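Local coordinates for protein 3-hydroxyacyl-CoA dehydrogenase (Burkholderia thailandensis, PDB 4XGN) that probably oxidises 3-hydroxyacyl-CoA thioesters to their 3-ketoacyl counterparts, passing the hydride to NAD, at residues V191-P196 with G246-L251; A156-I161 with A254-P259; C64-E69 with F124-V129. One frame throughout, in Å; residues are numbered along the deposited sequence.

The dinucleotide joins interactions 1 and 3, whose centres lie about 20 Å apart: Pro196 meets the nicotinamide ring in interaction 1, whereas Asp65 and Val66 bind the adenine in interaction 3. Interactions 1 and 2 touch directly, their centres about 16 Å apart. Arg250 reaches from strand 248-251 to the end of helix 155-158, where its NH2 forms a salt bridge of 2.9 Å with Asp158 OD2. The pairing of 191-196 with 246-251 is nested along the chain inside the loop closed by 156-161 and 254-259. Interactions 2 and 3, with centres about 28 Å apart, do not meet, yet both border the third subunit.

Interaction 1: V191-P196 with G246-L251; sequences VMTIAP and GEVIRL. With NAD (nicotinamide-adenine-dinucleotide), chain I.
Ala195 N bonds to Ile249 O at 2.8 Å, and its N-H points almost straight at the oxygen (174°). Two further bonds continue the parallel pairing, Ile249 N to Thr193 O and Leu251 N to Ala195 O, both between backbone atoms. Upstream, Glu247 O takes the N-H of Thr193 at 3.0 Å, and Val191 O takes that of Gly246. The two strand axes diverge by 24°.

Side chains alternate between the two faces. On the face of Ile194 and Leu251 these two lie side by side and point the same way, Ile194 CG2 resting 4.1 Å from Leu251 CB. On the other face Ala195 CB meets Val248 CG1 at 4.0 Å, and Thr193 OG1 bonds to Thr177 of helix 164-184. Met192 works differently: with CG beside its backbone N (chi1 -73°) and two more bends, the chain curls back so that SD accepts a weak bond from Glu247 N (3.5 Å) and CE reaches Ile249 CD1 at 3.7 Å.

Beyond the chain, Glu247 OE2 accepts from Arg250 N of the second subunit, and Ile249 packs on its counterpart there. At the cofactor end, Pro196 CB lies 3.5 Å from NAD C5N, against the nicotinamide. Strands 189-196 and 248-251 thus form the sixth and seventh places of the 3-2-1-4-5-6-7 parallel sheet, the Rossmann fold of short-chain dehydrogenases.

Interaction 2: A156-I161 with A254-P259; sequences AFDGQI and AIRMQP. With EDO (1,2-ethanediol), chain K.
Asp158 turns its carboxylate to Met257, whose N-H reaches OD2 at 3.0 Å (159°) from above the carboxylate plane. The same oxygen is held in a salt bridge by Arg250, so two donors grip it, which would favour its ionised form. Arg256 meets the carboxylate with carbon atoms, its CA and CD, the latter 3.7 Å from Asp158 OD2, while its guanidinium is turned to Ile255 O, through NH1, and to Gly246 O of the second subunit, through NH2. Asp158 CB packs on Met257 CB at 3.7 Å.

Past Asp158 the chain leaves helix 155-158 and runs toward helix 164-184, which in short-chain dehydrogenases carries the Tyr-x-x-x-Lys signature; the C-terminal tail that follows strand 248-251 lies alongside this loop. At the Gly159 and Met257 carbonyls, Arg182 of the third subunit donates to both.

Gln160 extends beyond CG and delivers NE2 to Gln258 O at 2.8 Å, the acceptor lying in the plane of its amide. The bent side chain of Met257 brings CE 3.7 Å from that same Gln160 NE2. Ile161 ends the run: its N-H meets Pro259 O at 2.9 Å, in the carbonyl plane and on a lone pair, and a water that donates to both Pro259 O and Ile161 O closes the bridge. The Ile161 and Pro259 side chains cross at a slant, CD1 of Ile161 lying 3.9 Å from Pro259 CB.

Interaction 3: C64-E69 with F124-V129; sequences CDVARE and FNMIRV. With NAD (nicotinamide-adenine-dinucleotide), chain I.
Asn125 points its amide from the helix into the turn that follows strand 60-63, and its ND2 gives Val66 O a nearly straight bond of 2.8 Å (174°). The carbonyl lies exactly in the plane of the amide, although the donor stands above the plane of that carbonyl. The second hydrogen makes a weak bond to Arg68 O at 3.0 Å. With CG anti to its backbone N (chi1 -174°), the side chain projects across the turn and spans two of its carbonyls. Its other end is fixed too: OD1 accepts from both NE and NH2 of Arg128, in the guanidinium plane, which sets the rotation of the amide.

Met126 bends at chi2 and chi3 and crosses Val66 at about a right angle, CG 3.8 Å from Val66 CG1, while SD lies 4.0 Å from Cys64 SG.

Arg128 then completes the contact. Its CG sits between the backbone N and carbonyl carbon (chi1 73°), from where the extended chain brings NH2 2.9 Å from Glu69 OE2 in a salt bridge that uses the anti lone pair. A water links OE2 to Arg128 NH1, and that nitrogen also donates to His107 O of the third subunit.

The turn held in this way binds adenine: Val66 N donates to NAD N1A at 3.1 Å, and NAD N6A to Asp65 OD1 at 3.0 Å. OD1 also closes an Asx turn with Ala67 N, and this Asp-Val pair reading the adenine recurs in classical short-chain dehydrogenases.

Helix 109-135 thus lies beside the start of helix 69-82, where Asn125 and Met126 touch Ala72; Met126 further reaches strands 15-19 and 85-90, while Phe124 and Ile127 pack on helix 164-184.

Interaction 1: V191-P196 with G246-L251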
loop_
_atom_site.group_PDB
_atom_site.type_symbol
_atom_site.label_atom_id
_atom_site.label_comp_id
_atom_site.label_asym_id
_atom_site.label_seq_id
_atom_site.Cartn_x
_atom_site.Cartn_y
_atom_site.Cartn_z
ATOM N N VAL A 191 -18.820 3.065 -0.238
ATOM C CA VAL A 191 -18.315 1.840 0.372
ATOM C C VAL A 191 -16.963 2.148 0.964
ATOM O O VAL A 191 -16.032 2.597 0.232
ATOM C CB VAL A 191 -18.186 0.737 -0.679
ATOM C CG1 VAL A 191 -17.696 -0.566 -0.066
ATOM C CG2 VAL A 191 -19.526 0.593 -1.433
ATOM N N MET A 192 -16.842 1.925 2.271
ATOM C CA MET A 192 -15.604 2.237 2.990
ATOM C C MET A 192 -15.258 1.121 3.968
ATOM O O MET A 192 -16.138 0.354 4.437
ATOM C CB MET A 192 -15.781 3.531 3.784
ATOM C CG MET A 192 -15.814 4.826 2.971
ATOM S SD MET A 192 -14.210 5.261 2.317
ATOM C CE MET A 192 -13.256 5.439 3.797
ATOM N N THR A 193 -13.981 1.097 4.357
ATOM C CA THR A 193 -13.519 0.154 5.357
ATOM C C THR A 193 -12.688 0.876 6.427
ATOM O O THR A 193 -11.878 1.751 6.088
ATOM C CB THR A 193 -12.694 -0.974 4.659
ATOM O OG1 THR A 193 -13.562 -1.664 3.741
ATOM C CG2 THR A 193 -12.173 -1.948 5.687
ATOM N N ILE A 194 -12.855 0.466 7.670
ATOM C CA ILE A 194 -12.043 0.875 8.813
ATOM C C ILE A 194 -11.196 -0.339 9.189
ATOM O O ILE A 194 -11.724 -1.441 9.277
ATOM C CB ILE A 194 -12.904 1.335 10.009
ATOM C CG1 ILE A 194 -13.738 2.584 9.619
ATOM C CG2 ILE A 194 -11.997 1.702 11.198
ATOM C CD1 ILE A 194 -14.881 2.923 10.589
ATOM N N ALA A 195 -9.876 -0.113 9.351
ATOM C CA ALA A 195 -8.934 -1.132 9.804
ATOM C C ALA A 195 -8.487 -0.759 11.209
ATOM O O ALA A 195 -7.536 -0.024 11.401
ATOM C CB ALA A 195 -7.721 -1.221 8.837
ATOM N N PRO A 196 -9.175 -1.258 12.241
ATOM C CA PRO A 196 -8.750 -0.924 13.597
ATOM C C PRO A 196 -7.469 -1.609 14.040
ATOM O O PRO A 196 -7.128 -2.705 13.553
ATOM C CB PRO A 196 -9.950 -1.370 14.479
ATOM C CG PRO A 196 -11.060 -1.674 13.512
ATOM C CD PRO A 196 -10.439 -2.029 12.222
ATOM N N GLY A 246 -14.367 4.179 -1.305
ATOM C CA GLY A 246 -13.412 3.237 -1.935
ATOM C C GLY A 246 -12.101 3.141 -1.191
ATOM O O GLY A 246 -11.096 2.722 -1.770
ATOM N N GLU A 247 -12.090 3.503 0.088
ATOM C CA GLU A 247 -10.853 3.648 0.855
ATOM C C GLU A 247 -10.890 2.838 2.155
ATOM O O GLU A 247 -11.991 2.530 2.687
ATOM C CB GLU A 247 -10.583 5.137 1.105
ATOM C CG GLU A 247 -9.495 5.564 2.113
ATOM C CD GLU A 247 -8.073 5.121 1.788
ATOM O OE1 GLU A 247 -7.881 4.067 1.148
ATOM O OE2 GLU A 247 -7.122 5.809 2.251
ATOM N N VAL A 248 -9.700 2.467 2.627
ATOM C CA VAL A 248 -9.498 1.774 3.916
ATOM C C VAL A 248 -8.757 2.715 4.853
ATOM O O VAL A 248 -7.752 3.307 4.433
ATOM C CB VAL A 248 -8.617 0.535 3.707
ATOM C CG1 VAL A 248 -8.300 -0.175 4.993
ATOM C CG2 VAL A 248 -9.276 -0.424 2.717
ATOM N N ILE A 249 -9.238 2.889 6.089
ATOM C CA ILE A 249 -8.607 3.834 7.043
ATOM C C ILE A 249 -8.120 3.074 8.265
ATOM O O ILE A 249 -8.902 2.458 8.980
ATOM C CB ILE A 249 -9.558 4.953 7.485
ATOM C CG1 ILE A 249 -10.042 5.747 6.269
ATOM C CG2 ILE A 249 -8.921 5.825 8.563
ATOM C CD1 ILE A 249 -11.177 6.667 6.594
ATOM N N ARG A 250 -6.805 3.081 8.463
ATOM C CA ARG A 250 -6.219 2.564 9.720
ATOM C C ARG A 250 -6.630 3.453 10.891
ATOM O O ARG A 250 -6.441 4.682 10.854
ATOM C CB ARG A 250 -4.717 2.485 9.627
ATOM C CG ARG A 250 -4.245 1.528 8.537
ATOM C CD ARG A 250 -2.714 1.445 8.451
ATOM N NE ARG A 250 -2.130 0.881 9.681
ATOM C CZ ARG A 250 -1.374 -0.203 9.824
ATOM N NH1 ARG A 250 -0.905 -0.879 8.801
ATOM N NH2 ARG A 250 -0.999 -0.569 11.040
ATOM N N LEU A 251 -7.144 2.836 11.950
ATOM C CA LEU A 251 -7.507 3.571 13.162
ATOM C C LEU A 251 -6.778 2.842 14.290
ATOM O O LEU A 251 -7.278 1.874 14.844
ATOM C CB LEU A 251 -9.020 3.539 13.403
ATOM C CG LEU A 251 -9.549 4.265 14.638
ATOM C CD1 LEU A 251 -9.358 5.770 14.476
ATOM C CD2 LEU A 251 -11.017 3.917 14.837
HETATM P PA NAD I . -16.740 -8.616 19.794
HETATM O O1A NAD I . -16.402 -10.054 19.964
HETATM O O2A NAD I . -16.955 -7.801 21.031
HETATM O O5B NAD I . -18.017 -8.436 18.841
HETATM C C5B NAD I . -18.191 -9.231 17.689
HETATM C C4B NAD I . -19.689 -9.538 17.517
HETATM O O4B NAD I . -19.710 -10.297 16.419
HETATM C C3B NAD I . -20.228 -10.423 18.670
HETATM O O3B NAD I . -21.299 -9.870 19.363
HETATM C C2B NAD I . -20.517 -11.714 17.882
HETATM O O2B NAD I . -21.535 -12.527 18.571
HETATM C C1B NAD I . -20.790 -11.339 16.635
HETATM N N9A NAD I . -20.577 -12.378 15.676
HETATM C C8A NAD I . -19.556 -13.288 15.584
HETATM N N7A NAD I . -19.798 -14.151 14.544
HETATM C C5A NAD I . -20.938 -13.727 14.016
HETATM C C6A NAD I . -21.651 -14.195 12.943
HETATM N N6A NAD I . -21.387 -15.331 12.121
HETATM N N1A NAD I . -22.791 -13.575 12.601
HETATM C C2A NAD I . -23.253 -12.492 13.299
HETATM N N3A NAD I . -22.539 -12.008 14.357
HETATM C C4A NAD I . -21.407 -12.663 14.695
HETATM O O3 NAD I . -15.435 -8.093 19.016
HETATM P PN NAD I . -15.233 -6.594 18.410
HETATM O O1N NAD I . -13.915 -6.132 18.936
HETATM O O2N NAD I . -16.384 -5.630 18.653
HETATM O O5D NAD I . -15.088 -6.886 16.823
HETATM C C5D NAD I . -15.772 -6.113 15.839
HETATM C C4D NAD I . -15.080 -6.117 14.530
HETATM O O4D NAD I . -13.914 -5.431 14.727
HETATM C C3D NAD I . -14.678 -7.542 14.072
HETATM O O3D NAD I . -14.781 -7.681 12.722
HETATM C C2D NAD I . -13.199 -7.565 14.552
HETATM O O2D NAD I . -12.424 -8.637 13.844
HETATM C C1D NAD I . -12.757 -6.359 14.262
HETATM N N1N NAD I . -11.572 -5.854 14.945
HETATM C C2N NAD I . -11.450 -5.804 16.314
HETATM C C3N NAD I . -10.307 -5.316 16.934
HETATM C C7N NAD I . -10.118 -5.293 18.421
HETATM O O7N NAD I . -9.016 -5.080 18.869
HETATM N N7N NAD I . -11.223 -5.475 19.293
HETATM C C4N NAD I . -9.260 -4.841 16.114
HETATM C C5N NAD I . -9.395 -4.855 14.749
HETATM C C6N NAD I . -10.541 -5.349 14.166
#

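Interaction 2: A156-I161 with A254-P259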
loop_
_atom_site.group_PDB
_atom_site.type_symbol
_atom_site.label_atom_id
_atom_site.label_comp_id
_atom_site.label_asym_id
_atom_site.label_seq_id
_atom_site.Cartn_x
_atom_site.Cartn_y
_atom_site.Cartn_z
ATOM N N ALA A 156 -4.766 -6.908 8.232
ATOM C CA ALA A 156 -4.778 -6.877 6.774
ATOM C C ALA A 156 -3.385 -6.556 6.213
ATOM O O ALA A 156 -3.089 -6.958 5.089
ATOM C CB ALA A 156 -5.798 -5.880 6.211
ATOM N N PHE A 157 -2.585 -5.818 6.976
ATOM C CA PHE A 157 -1.292 -5.251 6.528
ATOM C C PHE A 157 -0.122 -5.769 7.365
ATOM O O PHE A 157 0.984 -5.901 6.836
ATOM C CB PHE A 157 -1.343 -3.738 6.641
ATOM C CG PHE A 157 -2.551 -3.144 6.008
ATOM C CD1 PHE A 157 -2.756 -3.295 4.638
ATOM C CD2 PHE A 157 -3.550 -2.530 6.785
ATOM C CE1 PHE A 157 -3.876 -2.748 4.024
ATOM C CE2 PHE A 157 -4.660 -1.951 6.177
ATOM C CZ PHE A 157 -4.848 -2.128 4.804
ATOM N N ASP A 158 -0.363 -6.025 8.652
ATOM C CA ASP A 158 0.667 -6.278 9.662
ATOM C C ASP A 158 0.454 -7.657 10.308
ATOM O O ASP A 158 0.672 -7.831 11.495
ATOM C CB ASP A 158 0.616 -5.249 10.839
ATOM C CG ASP A 158 0.610 -3.773 10.438
ATOM O OD1 ASP A 158 0.806 -3.354 9.287
ATOM O OD2 ASP A 158 0.469 -3.005 11.420
ATOM N N GLY A 159 -0.067 -8.609 9.568
ATOM C CA GLY A 159 -0.491 -9.886 10.189
ATOM C C GLY A 159 0.625 -10.512 11.025
ATOM O O GLY A 159 1.748 -10.638 10.559
ATOM N N GLN A 160 0.316 -10.922 12.239
ATOM C CA GLN A 160 1.263 -11.505 13.186
ATOM C C GLN A 160 1.334 -13.001 13.062
ATOM O O GLN A 160 0.501 -13.622 12.393
ATOM C CB GLN A 160 0.876 -11.165 14.619
ATOM C CG GLN A 160 0.743 -9.660 14.878
ATOM C CD GLN A 160 0.511 -9.393 16.342
ATOM O OE1 GLN A 160 -0.589 -9.632 16.845
ATOM N NE2 GLN A 160 1.542 -8.931 17.048
ATOM N N ILE A 161 2.353 -13.551 13.684
ATOM C CA ILE A 161 2.448 -15.009 13.820
ATOM C C ILE A 161 1.127 -15.475 14.427
ATOM O O ILE A 161 0.621 -14.896 15.398
ATOM C CB ILE A 161 3.610 -15.405 14.711
ATOM C CG1 ILE A 161 4.939 -15.111 13.997
ATOM C CG2 ILE A 161 3.547 -16.862 15.089
ATOM C CD1 ILE A 161 6.160 -15.213 14.886
ATOM N N ALA A 254 -1.134 4.713 15.355
ATOM C CA ALA A 254 0.150 4.548 14.621
ATOM C C ALA A 254 0.905 3.289 14.962
ATOM O O ALA A 254 2.053 3.167 14.541
ATOM C CB ALA A 254 1.081 5.768 14.758
ATOM N N ILE A 255 0.297 2.301 15.603
ATOM C CA ILE A 255 1.020 1.045 15.851
ATOM C C ILE A 255 1.229 0.317 14.521
ATOM O O ILE A 255 0.398 0.422 13.577
ATOM C CB ILE A 255 0.241 0.157 16.865
ATOM C CG1 ILE A 255 1.152 -0.859 17.585
ATOM C CG2 ILE A 255 -0.953 -0.537 16.186
ATOM C CD1 ILE A 255 0.485 -1.548 18.759
ATOM N N ARG A 256 2.317 -0.458 14.470
ATOM C CA ARG A 256 2.561 -1.421 13.422
ATOM C C ARG A 256 2.850 -2.732 14.152
ATOM O O ARG A 256 3.725 -2.799 14.984
ATOM C CB ARG A 256 3.732 -0.982 12.512
ATOM C CG ARG A 256 3.443 0.321 11.752
ATOM C CD ARG A 256 2.346 0.113 10.711
ATOM N NE ARG A 256 2.094 1.300 9.871
ATOM C CZ ARG A 256 1.301 2.305 10.210
ATOM N NH1 ARG A 256 0.662 2.354 11.403
ATOM N NH2 ARG A 256 1.141 3.293 9.356
ATOM N N MET A 257 2.070 -3.759 13.891
ATOM C CA MET A 257 2.169 -4.983 14.693
ATOM C C MET A 257 3.395 -5.824 14.319
ATOM O O MET A 257 3.618 -6.096 13.131
ATOM C CB MET A 257 0.935 -5.838 14.488
ATOM C CG MET A 257 -0.345 -5.098 14.725
ATOM S SD MET A 257 -0.523 -4.379 16.405
ATOM C CE MET A 257 -0.407 -5.802 17.449
ATOM N N GLN A 258 4.112 -6.249 15.356
ATOM C CA GLN A 258 5.347 -7.018 15.211
ATOM C C GLN A 258 4.954 -8.488 15.098
ATOM O O GLN A 258 3.811 -8.828 15.338
ATOM C CB GLN A 258 6.285 -6.742 16.407
ATOM C CG GLN A 258 6.633 -5.232 16.400
ATOM C CD GLN A 258 7.253 -4.653 17.679
ATOM O OE1 GLN A 258 7.531 -5.351 18.670
ATOM N NE2 GLN A 258 7.459 -3.312 17.658
ATOM N N PRO A 259 5.899 -9.352 14.720
ATOM C CA PRO A 259 5.544 -10.780 14.574
ATOM C C PRO A 259 4.916 -11.399 15.830
ATOM O O PRO A 259 3.980 -12.197 15.714
ATOM C CB PRO A 259 6.886 -11.435 14.236
ATOM C CG PRO A 259 7.609 -10.357 13.479
ATOM C CD PRO A 259 7.253 -9.061 14.180
HETATM C C1 EDO K . 3.997 -3.520 18.739
HETATM O O1 EDO K . 4.097 -2.742 17.554
HETATM C C2 EDO K . 2.836 -4.500 18.648
HETATM O O2 EDO K . 3.278 -5.677 18.007
HETATM O O HOH W 1 2.022 -13.650 17.335
#

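Interaction 3: C64-E69 with F124-V129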
loop_
_atom_site.group_PDB
_atom_site.type_symbol
_atom_site.label_atom_id
_atom_site.label_comp_id
_atom_site.label_asym_id
_atom_site.label_seq_id
_atom_site.Cartn_x
_atom_site.Cartn_y
_atom_site.Cartn_z
ATOM N N CYS A 64 -28.979 -13.153 13.576
ATOM C CA CYS A 64 -28.454 -13.160 12.223
ATOM C C CYS A 64 -27.041 -13.690 12.196
ATOM O O CYS A 64 -26.130 -13.117 12.792
ATOM C CB CYS A 64 -28.599 -11.765 11.619
ATOM S SG CYS A 64 -27.713 -11.528 10.043
ATOM N N ASP A 65 -26.875 -14.855 11.584
ATOM C CA ASP A 65 -25.553 -15.362 11.244
ATOM C C ASP A 65 -25.244 -14.792 9.913
ATOM O O ASP A 65 -25.895 -15.120 8.929
ATOM C CB ASP A 65 -25.555 -16.881 11.196
ATOM C CG ASP A 65 -24.174 -17.492 10.966
ATOM O OD1 ASP A 65 -23.265 -16.813 10.386
ATOM O OD2 ASP A 65 -24.044 -18.705 11.357
ATOM N N VAL A 66 -24.255 -13.914 9.872
ATOM C CA VAL A 66 -23.946 -13.201 8.643
ATOM C C VAL A 66 -23.529 -14.098 7.474
ATOM O O VAL A 66 -23.586 -13.652 6.330
ATOM C CB VAL A 66 -22.827 -12.113 8.849
ATOM C CG1 VAL A 66 -23.294 -11.020 9.792
ATOM C CG2 VAL A 66 -21.530 -12.737 9.303
ATOM N N ALA A 67 -23.163 -15.340 7.741
ATOM C CA ALA A 67 -22.845 -16.287 6.683
ATOM C C ALA A 67 -24.046 -16.903 5.993
ATOM O O ALA A 67 -23.868 -17.602 4.994
ATOM C CB ALA A 67 -21.901 -17.377 7.171
ATOM N N ARG A 68 -25.244 -16.691 6.514
ATOM C CA ARG A 68 -26.455 -17.312 5.947
ATOM C C ARG A 68 -27.232 -16.317 5.111
ATOM O O ARG A 68 -27.538 -15.182 5.614
ATOM C CB ARG A 68 -27.365 -17.843 7.058
ATOM C CG ARG A 68 -26.854 -19.104 7.739
ATOM C CD ARG A 68 -27.845 -19.774 8.726
ATOM N NE ARG A 68 -29.342 -19.619 8.567
ATOM C CZ ARG A 68 -30.166 -20.520 8.007
ATOM N NH1 ARG A 68 -29.712 -21.623 7.475
ATOM N NH2 ARG A 68 -31.466 -20.279 7.901
ATOM N N GLU A 69 -27.587 -16.697 3.895
ATOM C CA GLU A 69 -28.411 -15.825 3.070
ATOM C C GLU A 69 -29.733 -15.438 3.754
ATOM O O GLU A 69 -30.145 -14.274 3.713
ATOM C CB GLU A 69 -28.780 -16.516 1.765
ATOM C CG GLU A 69 -29.751 -15.731 0.906
ATOM C CD GLU A 69 -29.730 -16.250 -0.505
ATOM O OE1 GLU A 69 -30.399 -17.261 -0.727
ATOM O OE2 GLU A 69 -29.019 -15.694 -1.353
ATOM N N PHE A 124 -19.433 -9.845 2.878
ATOM C CA PHE A 124 -19.963 -9.705 1.536
ATOM C C PHE A 124 -21.465 -10.036 1.445
ATOM O O PHE A 124 -22.200 -9.339 0.748
ATOM C CB PHE A 124 -19.216 -10.549 0.494
ATOM C CG PHE A 124 -19.701 -10.286 -0.905
ATOM C CD1 PHE A 124 -19.344 -9.106 -1.542
ATOM C CD2 PHE A 124 -20.593 -11.150 -1.543
ATOM C CE1 PHE A 124 -19.812 -8.814 -2.798
ATOM C CE2 PHE A 124 -21.049 -10.883 -2.812
ATOM C CZ PHE A 124 -20.643 -9.703 -3.464
ATOM N N ASN A 125 -21.895 -11.056 2.166
ATOM C CA ASN A 125 -23.290 -11.473 2.147
ATOM C C ASN A 125 -24.185 -10.327 2.618
ATOM O O ASN A 125 -25.229 -10.026 2.005
ATOM C CB ASN A 125 -23.475 -12.712 3.032
ATOM C CG ASN A 125 -24.858 -13.299 2.969
ATOM O OD1 ASN A 125 -25.513 -13.302 1.928
ATOM N ND2 ASN A 125 -25.324 -13.798 4.095
ATOM N N MET A 126 -23.749 -9.657 3.679
ATOM C CA MET A 126 -24.529 -8.562 4.210
ATOM C C MET A 126 -24.485 -7.410 3.219
ATOM O O MET A 126 -25.501 -6.791 2.975
ATOM C CB MET A 126 -23.989 -8.126 5.548
ATOM C CG MET A 126 -24.145 -9.171 6.628
ATOM S SD MET A 126 -25.803 -9.794 6.995
ATOM C CE MET A 126 -26.733 -8.335 7.338
ATOM N N ILE A 127 -23.326 -7.126 2.633
ATOM C CA ILE A 127 -23.229 -6.020 1.665
ATOM C C ILE A 127 -24.165 -6.210 0.475
ATOM O O ILE A 127 -24.876 -5.288 0.106
ATOM C CB ILE A 127 -21.767 -5.832 1.178
ATOM C CG1 ILE A 127 -20.867 -5.291 2.324
ATOM C CG2 ILE A 127 -21.679 -4.981 -0.092
ATOM C CD1 ILE A 127 -19.392 -5.265 1.996
ATOM N N ARG A 128 -24.196 -7.395 -0.103
ATOM C CA ARG A 128 -24.919 -7.566 -1.340
ATOM C C ARG A 128 -26.426 -7.403 -1.097
ATOM O O ARG A 128 -27.118 -6.824 -1.928
ATOM C CB ARG A 128 -24.557 -8.923 -1.963
ATOM C CG ARG A 128 -25.153 -10.129 -1.258
ATOM C CD ARG A 128 -24.539 -11.477 -1.623
ATOM N NE ARG A 128 -25.317 -12.432 -0.846
ATOM C CZ ARG A 128 -26.478 -12.972 -1.236
ATOM N NH1 ARG A 128 -26.908 -12.889 -2.488
ATOM N NH2 ARG A 128 -27.203 -13.646 -0.351
ATOM N N VAL A 129 -26.904 -7.887 0.052
ATOM C CA VAL A 129 -28.307 -7.832 0.363
ATOM C C VAL A 129 -28.722 -6.408 0.768
ATOM O O VAL A 129 -29.762 -5.858 0.290
ATOM C CB VAL A 129 -28.695 -8.894 1.424
ATOM C CG1 VAL A 129 -30.184 -8.804 1.744
ATOM C CG2 VAL A 129 -28.384 -10.313 0.927
HETATM P PA NAD I . -16.740 -8.616 19.794
HETATM O O1A NAD I . -16.402 -10.054 19.964
HETATM O O2A NAD I . -16.955 -7.801 21.031
HETATM O O5B NAD I . -18.017 -8.436 18.841
HETATM C C5B NAD I . -18.191 -9.231 17.689
HETATM C C4B NAD I . -19.689 -9.538 17.517
HETATM O O4B NAD I . -19.710 -10.297 16.419
HETATM C C3B NAD I . -20.228 -10.423 18.670
HETATM O O3B NAD I . -21.299 -9.870 19.363
HETATM C C2B NAD I . -20.517 -11.714 17.882
HETATM O O2B NAD I . -21.535 -12.527 18.571
HETATM C C1B NAD I . -20.790 -11.339 16.635
HETATM N N9A NAD I . -20.577 -12.378 15.676
HETATM C C8A NAD I . -19.556 -13.288 15.584
HETATM N N7A NAD I . -19.798 -14.151 14.544
HETATM C C5A NAD I . -20.938 -13.727 14.016
HETATM C C6A NAD I . -21.651 -14.195 12.943
HETATM N N6A NAD I . -21.387 -15.331 12.121
HETATM N N1A NAD I . -22.791 -13.575 12.601
HETATM C C2A NAD I . -23.253 -12.492 13.299
HETATM N N3A NAD I . -22.539 -12.008 14.357
HETATM C C4A NAD I . -21.407 -12.663 14.695
HETATM O O3 NAD I . -15.435 -8.093 19.016
HETATM P PN NAD I . -15.233 -6.594 18.410
HETATM O O1N NAD I . -13.915 -6.132 18.936
HETATM O O2N NAD I . -16.384 -5.630 18.653
HETATM O O5D NAD I . -15.088 -6.886 16.823
HETATM C C5D NAD I . -15.772 -6.113 15.839
HETATM C C4D NAD I . -15.080 -6.117 14.530
HETATM O O4D NAD I . -13.914 -5.431 14.727
HETATM C C3D NAD I . -14.678 -7.542 14.072
HETATM O O3D NAD I . -14.781 -7.681 12.722
HETATM C C2D NAD I . -13.199 -7.565 14.552
HETATM O O2D NAD I . -12.424 -8.637 13.844
HETATM C C1D NAD I . -12.757 -6.359 14.262
HETATM N N1N NAD I . -11.572 -5.854 14.945
HETATM C C2N NAD I . -11.450 -5.804 16.314
HETATM C C3N NAD I . -10.307 -5.316 16.934
HETATM C C7N NAD I . -10.118 -5.293 18.421
HETATM O O7N NAD I . -9.016 -5.080 18.869
HETATM N N7N NAD I . -11.223 -5.475 19.293
HETATM C C4N NAD I . -9.260 -4.841 16.114
HETATM C C5N NAD I . -9.395 -4.855 14.749
HETATM C C6N NAD I . -10.541 -5.349 14.166
HETATM O O HOH W 2 -29.715 -13.447 -2.988
#